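Local coordinates for protein Udp-n-acetylglucosamine pyrophosphorylase (Trypanosoma brucei, PDB 4BQH) that probably catalyses the formation of UDP-N-acetylglucosamine and diphosphate from UTP and N-acetylglucosamine 1-phosphate, at residues E153-R158 / A286-P291; R173-V178 / Q204-A209; A274-G279 / C362-M367. All blocks are in the same frame, centred on the assembly; numbering follows the deposited sequence.

Contact 1 of 3, residues E153-R158 / A286-P291; sequences EKIRRR and ANVADP
Arg158 meets Asn287, Val288, Ala289 and Pro291 of the loop, and its course can be followed atom by atom. CB faces Ala289 CB at 4.3 Å. A bend at chi2 (-68°) then turns the chain along the loop, and CG passes Val288 O at 3.5 Å while CD lies 3.6 Å from Ala289 O. NE donates to a water 3.0 Å away, which in turn donates to Val288 O. Beyond it the guanidinium lies flat under Pro291, whose CD stands over the centre of one face. At the tip, Arg158 NH2 donates to Asn287 OD1 at 2.8 Å, on a lone pair in the carbonyl plane. NH1 bonds to Tyr106 OH. In this GT-A-like fold the contact clamps helix 147-166 against the loop that leaves central strand 275-280 and enters helix 291-300; Asn287 centres an inverse gamma turn and Asp290 N-caps that helix. One turn back, extended Lys154 brings NZ to Ala286 O (2.8 Å), also on a lone pair. Between the two polar grips Val288 is wedged, its CG1 3.6 Å from Ile155 CG1 and its CG2 against Lys154 CD.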
loop_
_atom_site.group_PDB
_atom_site.type_symbol
_atom_site.label_atom_id
_atom_site.label_comp_id
_atom_site.label_asym_id
_atom_site.label_seq_id
_atom_site.Cartn_x
_atom_site.Cartn_y
_atom_site.Cartn_z
ATOM N N GLU A 153 -2.819 -10.888 -10.366
ATOM C CA GLU A 153 -4.021 -11.391 -10.985
ATOM C C GLU A 153 -5.163 -10.395 -10.872
ATOM O O GLU A 153 -5.972 -10.275 -11.786
ATOM C CB GLU A 153 -4.406 -12.738 -10.374
ATOM C CG GLU A 153 -3.503 -13.837 -10.873
ATOM C CD GLU A 153 -3.871 -15.216 -10.339
ATOM O OE1 GLU A 153 -4.860 -15.349 -9.593
ATOM O OE2 GLU A 153 -3.145 -16.169 -10.689
ATOM N N LYS A 154 -5.222 -9.637 -9.768
ATOM C CA LYS A 154 -6.225 -8.583 -9.670
ATOM C C LYS A 154 -5.990 -7.528 -10.760
ATOM O O LYS A 154 -6.937 -7.070 -11.390
ATOM C CB LYS A 154 -6.221 -7.941 -8.275
ATOM C CG LYS A 154 -6.791 -8.867 -7.190
ATOM C CD LYS A 154 -6.564 -8.307 -5.779
ATOM C CE LYS A 154 -7.289 -9.148 -4.724
ATOM N NZ LYS A 154 -7.004 -8.620 -3.340
ATOM N N ILE A 155 -4.730 -7.189 -11.016
ATOM C CA ILE A 155 -4.432 -6.201 -12.063
ATOM C C ILE A 155 -4.882 -6.756 -13.405
ATOM O O ILE A 155 -5.550 -6.058 -14.180
ATOM C CB ILE A 155 -2.934 -5.881 -12.122
ATOM C CG1 ILE A 155 -2.549 -5.073 -10.880
ATOM C CG2 ILE A 155 -2.565 -5.147 -13.427
ATOM C CD1 ILE A 155 -1.074 -4.786 -10.752
ATOM N N ARG A 156 -4.506 -7.999 -13.678
ATOM C CA ARG A 156 -4.908 -8.628 -14.965
ATOM C C ARG A 156 -6.420 -8.617 -15.166
ATOM O O ARG A 156 -6.926 -8.347 -16.273
ATOM C CB ARG A 156 -4.349 -10.054 -15.056
ATOM C CG ARG A 156 -2.852 -10.073 -15.358
ATOM C CD ARG A 156 -2.214 -11.408 -15.048
ATOM N NE ARG A 156 -2.805 -12.425 -15.919
ATOM C CZ ARG A 156 -2.801 -13.722 -15.657
ATOM N NH1 ARG A 156 -2.193 -14.196 -14.565
ATOM N NH2 ARG A 156 -3.402 -14.541 -16.502
ATOM N N ARG A 157 -7.165 -8.941 -14.119
ATOM C CA ARG A 157 -8.622 -8.932 -14.212
ATOM C C ARG A 157 -9.209 -7.528 -14.453
ATOM O O ARG A 157 -10.085 -7.351 -15.314
ATOM C CB ARG A 157 -9.248 -9.625 -12.996
ATOM C CG ARG A 157 -10.751 -9.755 -13.074
ATOM C CD ARG A 157 -11.207 -10.623 -14.242
ATOM N NE ARG A 157 -12.661 -10.612 -14.222
ATOM C CZ ARG A 157 -13.445 -10.577 -15.283
ATOM N NH1 ARG A 157 -12.931 -10.554 -16.509
ATOM N NH2 ARG A 157 -14.756 -10.571 -15.097
ATOM N N ARG A 158 -8.727 -6.541 -13.700
ATOM C CA ARG A 158 -9.171 -5.156 -13.883
ATOM C C ARG A 158 -8.853 -4.675 -15.339
ATOM O O ARG A 158 -9.648 -3.966 -15.968
ATOM C CB ARG A 158 -8.537 -4.227 -12.836
ATOM C CG ARG A 158 -9.101 -4.380 -11.404
ATOM C CD ARG A 158 -10.551 -3.909 -11.240
ATOM N NE ARG A 158 -10.936 -3.988 -9.824
ATOM C CZ ARG A 158 -12.174 -3.894 -9.358
ATOM N NH1 ARG A 158 -13.193 -3.739 -10.181
ATOM N NH2 ARG A 158 -12.398 -3.931 -8.037
ATOM N N ALA A 286 -6.956 -6.338 -0.630
ATOM C CA ALA A 286 -6.665 -5.069 -1.302
ATOM C C ALA A 286 -7.459 -4.955 -2.602
ATOM O O ALA A 286 -7.480 -5.891 -3.416
ATOM C CB ALA A 286 -5.182 -4.948 -1.587
ATOM N N ASN A 287 -8.166 -3.832 -2.749
ATOM C CA ASN A 287 -8.948 -3.604 -3.936
ATOM C C ASN A 287 -8.014 -2.912 -4.933
ATOM O O ASN A 287 -7.945 -1.679 -5.025
ATOM C CB ASN A 287 -10.185 -2.785 -3.601
ATOM C CG ASN A 287 -11.172 -2.730 -4.740
ATOM O OD1 ASN A 287 -10.869 -3.155 -5.852
ATOM N ND2 ASN A 287 -12.350 -2.211 -4.472
ATOM N N VAL A 288 -7.279 -3.744 -5.666
ATOM C CA VAL A 288 -6.167 -3.307 -6.520
ATOM C C VAL A 288 -6.689 -2.709 -7.833
ATOM O O VAL A 288 -7.505 -3.330 -8.521
ATOM C CB VAL A 288 -5.224 -4.492 -6.815
ATOM C CG1 VAL A 288 -4.106 -4.082 -7.757
ATOM C CG2 VAL A 288 -4.663 -5.039 -5.515
ATOM N N ALA A 289 -6.191 -1.516 -8.181
ATOM C CA ALA A 289 -6.705 -0.743 -9.327
ATOM C C ALA A 289 -8.226 -0.561 -9.240
ATOM O O ALA A 289 -8.968 -0.864 -10.167
ATOM C CB ALA A 289 -6.269 -1.368 -10.658
ATOM N N ASP A 290 -8.692 -0.092 -8.086
ATOM C CA ASP A 290 -10.121 0.045 -7.816
ATOM C C ASP A 290 -10.694 1.160 -8.693
ATOM O O ASP A 290 -10.353 2.319 -8.478
ATOM C CB ASP A 290 -10.285 0.426 -6.331
ATOM C CG ASP A 290 -11.708 0.689 -5.926
ATOM O OD1 ASP A 290 -12.633 0.652 -6.751
ATOM O OD2 ASP A 290 -11.914 0.931 -4.707
ATOM N N PRO A 291 -11.559 0.816 -9.677
ATOM C CA PRO A 291 -12.081 1.837 -10.586
ATOM C C PRO A 291 -13.017 2.849 -9.904
ATOM O O PRO A 291 -13.134 3.976 -10.385
ATOM C CB PRO A 291 -12.838 1.009 -11.642
ATOM C CG PRO A 291 -13.324 -0.199 -10.860
ATOM C CD PRO A 291 -12.135 -0.517 -9.971
HETATM O O HOH W 1 -9.200 -5.257 -7.802
#

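Contact 2 of 3, residues R173-V178 / Q204-A209; sequences RVQLLV and QVHFFA. With SO4 (sulfate ion), chain D.
Gln175 and His206 meet with amide and imidazole planes 58° apart, yet the hydrogen bond between them is nearly straight: NE2 of His206 donates to Gln175 OE1 at 2.6 Å, and the oxygen lies in the ring plane. The bend of Gln175 at chi2 (-64°) brings its amide back toward the neighbouring strand. Leu177 crosses the same ring obliquely, its CD2 3.8 Å from His206 CD2.

Beneath these side chains the backbones of strands 175-180 and 205-209 run parallel, the axes of their short segments 22° apart. They are the two strands of a beta-alpha-beta unit completed by helix 185-194, and His206 N and O bond on either side of Leu177, to Leu176 O and Val178 N.

On the other sheet face, Val178 and Phe207 lie side by side and point the same way, with Val178 CB 3.7 Å from Phe207 CD1; Phe192 of the crossover helix meets the Phe207 ring edge-to-face. Phe208 returns to the side of Leu177, its edge turned to the backbone at Leu177 C and Val178 N, while Phe208 CE1 comes 3.6 Å from Leu177 CB, at a slant to the ring.

Where the strands begin, the extended Gln204 side chain lies across Arg173 at about a right angle. NE2 gives a bond to Val174 O (2.8 Å) and another to Gln159, while Arg173 finds its strongest partner in Glu201.

His206 ND1 also donates, to sulfate O1 at 2.8 Å, and Arg249 and His267 bind the same ion, which probably came from the crystallisation liquor. With both ring nitrogens acting as donors, His206 is probably a protonated imidazolium here, stabilised by the anion, with Gln175 fixing the ring's rotation.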
loop_
_atom_site.group_PDB
_atom_site.type_symbol
_atom_site.label_atom_id
_atom_site.label_comp_id
_atom_site.label_asym_id
_atom_site.label_seq_id
_atom_site.Cartn_x
_atom_site.Cartn_y
_atom_site.Cartn_z
ATOM N N ARG A 173 -3.225 -1.245 -19.592
ATOM C CA ARG A 173 -2.031 -1.596 -18.819
ATOM C C ARG A 173 -1.905 -0.734 -17.564
ATOM O O ARG A 173 -1.767 0.483 -17.638
ATOM C CB ARG A 173 -0.734 -1.493 -19.667
ATOM C CG ARG A 173 -0.600 -2.584 -20.737
ATOM C CD ARG A 173 -0.669 -3.974 -20.107
ATOM N NE ARG A 173 -0.610 -5.076 -21.076
ATOM C CZ ARG A 173 -1.614 -5.906 -21.365
ATOM N NH1 ARG A 173 -2.804 -5.778 -20.791
ATOM N NH2 ARG A 173 -1.423 -6.873 -22.251
ATOM N N VAL A 174 -1.948 -1.394 -16.418
ATOM C CA VAL A 174 -1.657 -0.727 -15.145
ATOM C C VAL A 174 -0.145 -0.937 -14.876
ATOM O O VAL A 174 0.317 -2.090 -14.842
ATOM C CB VAL A 174 -2.472 -1.375 -14.005
ATOM C CG1 VAL A 174 -2.017 -0.831 -12.638
ATOM C CG2 VAL A 174 -3.963 -1.162 -14.225
ATOM N N GLN A 175 0.627 0.137 -14.694
ATOM C CA GLN A 175 2.064 -0.026 -14.360
ATOM C C GLN A 175 2.166 -0.486 -12.918
ATOM O O GLN A 175 1.546 0.126 -12.046
ATOM C CB GLN A 175 2.823 1.283 -14.540
ATOM C CG GLN A 175 2.740 1.840 -15.967
ATOM C CD GLN A 175 3.400 0.927 -16.977
ATOM O OE1 GLN A 175 4.468 0.368 -16.724
ATOM N NE2 GLN A 175 2.748 0.747 -18.131
ATOM N N LEU A 176 2.918 -1.564 -12.685
ATOM C CA LEU A 176 3.099 -2.106 -11.352
ATOM C C LEU A 176 4.465 -1.647 -10.853
ATOM O O LEU A 176 5.503 -1.892 -11.493
ATOM C CB LEU A 176 3.027 -3.647 -11.373
ATOM C CG LEU A 176 3.234 -4.310 -10.003
ATOM C CD1 LEU A 176 2.202 -3.828 -8.987
ATOM C CD2 LEU A 176 3.175 -5.819 -10.110
ATOM N N LEU A 177 4.455 -0.971 -9.708
ATOM C CA LEU A 177 5.678 -0.447 -9.103
ATOM C C LEU A 177 5.884 -1.231 -7.824
ATOM O O LEU A 177 5.032 -1.175 -6.922
ATOM C CB LEU A 177 5.484 1.043 -8.779
ATOM C CG LEU A 177 4.748 1.923 -9.795
ATOM C CD1 LEU A 177 4.708 3.357 -9.266
ATOM C CD2 LEU A 177 5.448 1.829 -11.145
ATOM N N VAL A 178 6.969 -1.998 -7.759
ATOM C CA VAL A 178 7.198 -2.862 -6.604
ATOM C C VAL A 178 8.304 -2.218 -5.753
ATOM O O VAL A 178 9.461 -2.174 -6.175
ATOM C CB VAL A 178 7.615 -4.282 -7.061
ATOM C CG1 VAL A 178 7.878 -5.184 -5.853
ATOM C CG2 VAL A 178 6.520 -4.862 -7.936
ATOM N N GLN A 204 5.805 -3.809 -17.857
ATOM C CA GLN A 204 4.924 -3.021 -16.978
ATOM C C GLN A 204 5.262 -3.141 -15.486
ATOM O O GLN A 204 4.556 -2.572 -14.660
ATOM C CB GLN A 204 3.447 -3.355 -17.200
ATOM C CG GLN A 204 2.969 -4.627 -16.502
ATOM C CD GLN A 204 1.576 -5.050 -16.928
ATOM O OE1 GLN A 204 1.434 -6.004 -17.702
ATOM N NE2 GLN A 204 0.533 -4.318 -16.476
ATOM N N VAL A 205 6.300 -3.902 -15.158
ATOM C CA VAL A 205 6.713 -4.108 -13.777
ATOM C C VAL A 205 8.019 -3.388 -13.492
ATOM O O VAL A 205 9.031 -3.616 -14.183
ATOM C CB VAL A 205 6.833 -5.598 -13.438
ATOM C CG1 VAL A 205 7.206 -5.754 -11.963
ATOM C CG2 VAL A 205 5.496 -6.281 -13.746
ATOM N N HIS A 206 8.007 -2.532 -12.470
ATOM C CA HIS A 206 9.144 -1.669 -12.174
ATOM C C HIS A 206 9.544 -1.900 -10.756
ATOM O O HIS A 206 8.774 -1.600 -9.838
ATOM C CB HIS A 206 8.761 -0.194 -12.381
ATOM C CG HIS A 206 8.118 0.091 -13.729
ATOM N ND1 HIS A 206 8.820 0.540 -14.780
ATOM C CD2 HIS A 206 6.800 -0.037 -14.167
ATOM C CE1 HIS A 206 8.002 0.695 -15.850
ATOM N NE2 HIS A 206 6.763 0.337 -15.477
ATOM N N PHE A 207 10.734 -2.444 -10.549
ATOM C CA PHE A 207 11.238 -2.659 -9.191
ATOM C C PHE A 207 12.088 -1.470 -8.775
ATOM O O PHE A 207 12.944 -1.013 -9.528
ATOM C CB PHE A 207 12.092 -3.922 -9.137
ATOM C CG PHE A 207 11.354 -5.157 -9.526
ATOM C CD1 PHE A 207 10.568 -5.841 -8.604
ATOM C CD2 PHE A 207 11.443 -5.632 -10.836
ATOM C CE1 PHE A 207 9.877 -6.989 -8.998
ATOM C CE2 PHE A 207 10.770 -6.767 -11.230
ATOM C CZ PHE A 207 9.981 -7.446 -10.303
ATOM N N PHE A 208 11.857 -0.957 -7.577
ATOM C CA PHE A 208 12.616 0.188 -7.105
ATOM C C PHE A 208 12.799 0.102 -5.606
ATOM O O PHE A 208 11.828 -0.050 -4.873
ATOM C CB PHE A 208 11.986 1.533 -7.564
ATOM C CG PHE A 208 10.666 1.883 -6.920
ATOM C CD1 PHE A 208 9.505 1.101 -7.129
ATOM C CD2 PHE A 208 10.565 3.041 -6.141
ATOM C CE1 PHE A 208 8.295 1.460 -6.535
ATOM C CE2 PHE A 208 9.352 3.420 -5.557
ATOM C CZ PHE A 208 8.220 2.625 -5.758
ATOM N N ALA A 209 14.045 0.210 -5.158
ATOM C CA ALA A 209 14.338 0.034 -3.731
ATOM C C ALA A 209 14.189 1.323 -2.962
ATOM O O ALA A 209 14.612 2.403 -3.427
ATOM C CB ALA A 209 15.751 -0.494 -3.548
HETATM S S SO4 D . 12.155 1.721 -15.477
HETATM O O1 SO4 D . 11.646 0.737 -14.502
HETATM O O2 SO4 D . 13.305 2.479 -14.912
HETATM O O3 SO4 D . 11.071 2.664 -15.812
HETATM O O4 SO4 D . 12.671 1.002 -16.671
#

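Contact 3 of 3, residues A274-G279 / C362-M367; sequences AYVQIG and CSLHFM
The ring of Tyr275 meets Ser363 at a slant: CD1 comes within 3.8 Å of Ser363 CA. Ala297 and Ile298 of helix 291-300 also touch this side chain. The ring stands on one side of an antiparallel strand pair, 275-280 with 359-363, within the mixed central sheet of the GT-A-like fold. Tyr275 and Ser363 form a non-hydrogen-bonded pair, with CA atoms 4.4 Å apart, and Val276 with Cys362 form the hydrogen-bonded pair that follows.

The backbone bonds change in geometry along this short junction. Val276 N reaches Cys362 O at 2.8 Å in a bond close to linear (171° at the hydrogen), and the reverse bond runs from Cys362 N to Val276 O. At the far end Leu364 N donates to Ala274 O at 3.0 Å, but from above the carbonyl plane, 49° out of it. That shift accompanies the change from strand to helix at Ser363, the N-cap of helix 364-374.

On the face opposite Tyr275, Val276 and Ile278 pack against the first helical turn. Ile278 CD1 and Met367 CE meet tip to tip at 4.1 Å, Met367 being folded back by bends at chi2 and chi3; its side chain lies about 10 Å from the bound inhibitor. Val276 CG2 sits 4.0 Å from Leu364 CD1. The cap itself depends on Ser363 chi1 (68°), which sets OG between the backbone N and the carbonyl carbon; there OG accepts from Phe366 N at 2.8 Å and also bonds to His303 ND1.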
loop_
_atom_site.group_PDB
_atom_site.type_symbol
_atom_site.label_atom_id
_atom_site.label_comp_id
_atom_site.label_asym_id
_atom_site.label_seq_id
_atom_site.Cartn_x
_atom_site.Cartn_y
_atom_site.Cartn_z
ATOM N N ALA A 274 -1.293 9.233 -14.622
ATOM C CA ALA A 274 -1.963 10.349 -13.972
ATOM C C ALA A 274 -2.153 10.113 -12.482
ATOM O O ALA A 274 -2.161 11.081 -11.706
ATOM C CB ALA A 274 -3.323 10.609 -14.616
ATOM N N TYR A 275 -2.367 8.858 -12.079
ATOM C CA TYR A 275 -2.585 8.529 -10.655
ATOM C C TYR A 275 -1.802 7.306 -10.251
ATOM O O TYR A 275 -1.650 6.377 -11.041
ATOM C CB TYR A 275 -4.058 8.256 -10.340
ATOM C CG TYR A 275 -4.929 9.443 -10.656
ATOM C CD1 TYR A 275 -5.126 10.458 -9.720
ATOM C CD2 TYR A 275 -5.506 9.558 -11.919
ATOM C CE1 TYR A 275 -5.936 11.571 -10.044
ATOM C CE2 TYR A 275 -6.278 10.647 -12.263
ATOM C CZ TYR A 275 -6.505 11.641 -11.331
ATOM O OH TYR A 275 -7.296 12.717 -11.723
ATOM N N VAL A 276 -1.365 7.297 -8.996
ATOM C CA VAL A 276 -0.648 6.180 -8.396
ATOM C C VAL A 276 -1.472 5.725 -7.190
ATOM O O VAL A 276 -1.689 6.515 -6.256
ATOM C CB VAL A 276 0.761 6.619 -7.919
ATOM C CG1 VAL A 276 1.525 5.425 -7.332
ATOM C CG2 VAL A 276 1.586 7.211 -9.061
ATOM N N GLN A 277 -1.959 4.484 -7.238
ATOM C CA GLN A 277 -2.621 3.904 -6.076
ATOM C C GLN A 277 -1.558 3.196 -5.245
ATOM O O GLN A 277 -0.710 2.499 -5.802
ATOM C CB GLN A 277 -3.675 2.903 -6.511
ATOM C CG GLN A 277 -4.435 2.328 -5.303
ATOM C CD GLN A 277 -5.524 1.321 -5.696
ATOM O OE1 GLN A 277 -5.747 1.060 -6.872
ATOM N NE2 GLN A 277 -6.190 0.744 -4.696
ATOM N N ILE A 278 -1.576 3.397 -3.932
ATOM C CA ILE A 278 -0.510 2.865 -3.075
ATOM C C ILE A 278 -1.132 1.928 -2.063
ATOM O O ILE A 278 -2.142 2.264 -1.439
ATOM C CB ILE A 278 0.238 3.992 -2.335
ATOM C CG1 ILE A 278 0.848 4.953 -3.369
ATOM C CG2 ILE A 278 1.337 3.416 -1.436
ATOM C CD1 ILE A 278 1.117 6.325 -2.840
ATOM N N GLY A 279 -0.527 0.760 -1.893
ATOM C CA GLY A 279 -1.024 -0.187 -0.878
ATOM C C GLY A 279 0.042 -1.123 -0.386
ATOM O O GLY A 279 1.053 -1.326 -1.058
ATOM N N CYS A 362 -2.947 8.910 -5.278
ATOM C CA CYS A 362 -2.364 10.232 -5.398
ATOM C C CYS A 362 -2.140 10.581 -6.857
ATOM O O CYS A 362 -1.751 9.716 -7.638
ATOM C CB CYS A 362 -1.013 10.271 -4.698
ATOM S SG CYS A 362 -1.138 9.942 -2.927
ATOM N N SER A 363 -2.349 11.853 -7.213
ATOM C CA SER A 363 -1.972 12.303 -8.552
ATOM C C SER A 363 -0.449 12.234 -8.717
ATOM O O SER A 363 0.322 12.334 -7.749
ATOM C CB SER A 363 -2.436 13.747 -8.805
ATOM O OG SER A 363 -1.708 14.660 -7.997
ATOM N N LEU A 364 -0.003 12.115 -9.951
ATOM C CA LEU A 364 1.432 12.164 -10.191
ATOM C C LEU A 364 1.995 13.546 -9.840
ATOM O O LEU A 364 3.103 13.650 -9.320
ATOM C CB LEU A 364 1.771 11.772 -11.639
ATOM C CG LEU A 364 3.242 11.336 -11.776
ATOM C CD1 LEU A 364 3.513 9.997 -11.097
ATOM C CD2 LEU A 364 3.640 11.230 -13.241
ATOM N N HIS A 365 1.220 14.599 -10.078
ATOM C CA HIS A 365 1.603 15.941 -9.625
ATOM C C HIS A 365 1.844 15.974 -8.134
ATOM O O HIS A 365 2.862 16.536 -7.687
ATOM C CB HIS A 365 0.532 16.979 -9.975
ATOM C CG HIS A 365 0.983 18.419 -9.772
ATOM N ND1 HIS A 365 0.196 19.468 -10.065
ATOM C CD2 HIS A 365 2.196 18.953 -9.340
ATOM C CE1 HIS A 365 0.852 20.619 -9.792
ATOM N NE2 HIS A 365 2.064 20.307 -9.341
ATOM N N PHE A 366 0.924 15.388 -7.351
ATOM C CA PHE A 366 1.154 15.328 -5.895
ATOM C C PHE A 366 2.424 14.547 -5.557
ATOM O O PHE A 366 3.191 14.971 -4.685
ATOM C CB PHE A 366 -0.046 14.754 -5.113
ATOM C CG PHE A 366 0.218 14.650 -3.634
ATOM C CD1 PHE A 366 0.177 15.784 -2.836
ATOM C CD2 PHE A 366 0.602 13.438 -3.050
ATOM C CE1 PHE A 366 0.486 15.703 -1.478
ATOM C CE2 PHE A 366 0.870 13.366 -1.680
ATOM C CZ PHE A 366 0.802 14.499 -0.902
ATOM N N MET A 367 2.628 13.395 -6.202
ATOM C CA MET A 367 3.835 12.615 -5.892
ATOM C C MET A 367 5.094 13.454 -6.118
ATOM O O MET A 367 6.048 13.390 -5.334
ATOM C CB MET A 367 3.872 11.323 -6.697
ATOM C CG MET A 367 2.688 10.393 -6.415
ATOM S SD MET A 367 2.439 9.959 -4.687
ATOM C CE MET A 367 3.870 8.902 -4.397
#

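In the fold
All three contacts are buried and belong to one alpha/beta core, but they hold it in different ways. Contacts 2 and 3 are strand pairings within the same central sheet, parallel in one and antiparallel in the other; one strand of each, 175-180 and 275-280, pairs with strand 114-119. Contact 1 instead fixes a helix to a loop beside that sheet, with side-chain donors gripping loop oxygens where the other two rely mainly on backbone bonds. It touches contact 2 through apolar packing of Ile155 on Val174 and Leu176, and meets contact 3 through Gln277, whose NE2 probably donates to Asn287 O. Contact 2 alone here carries a bound anion.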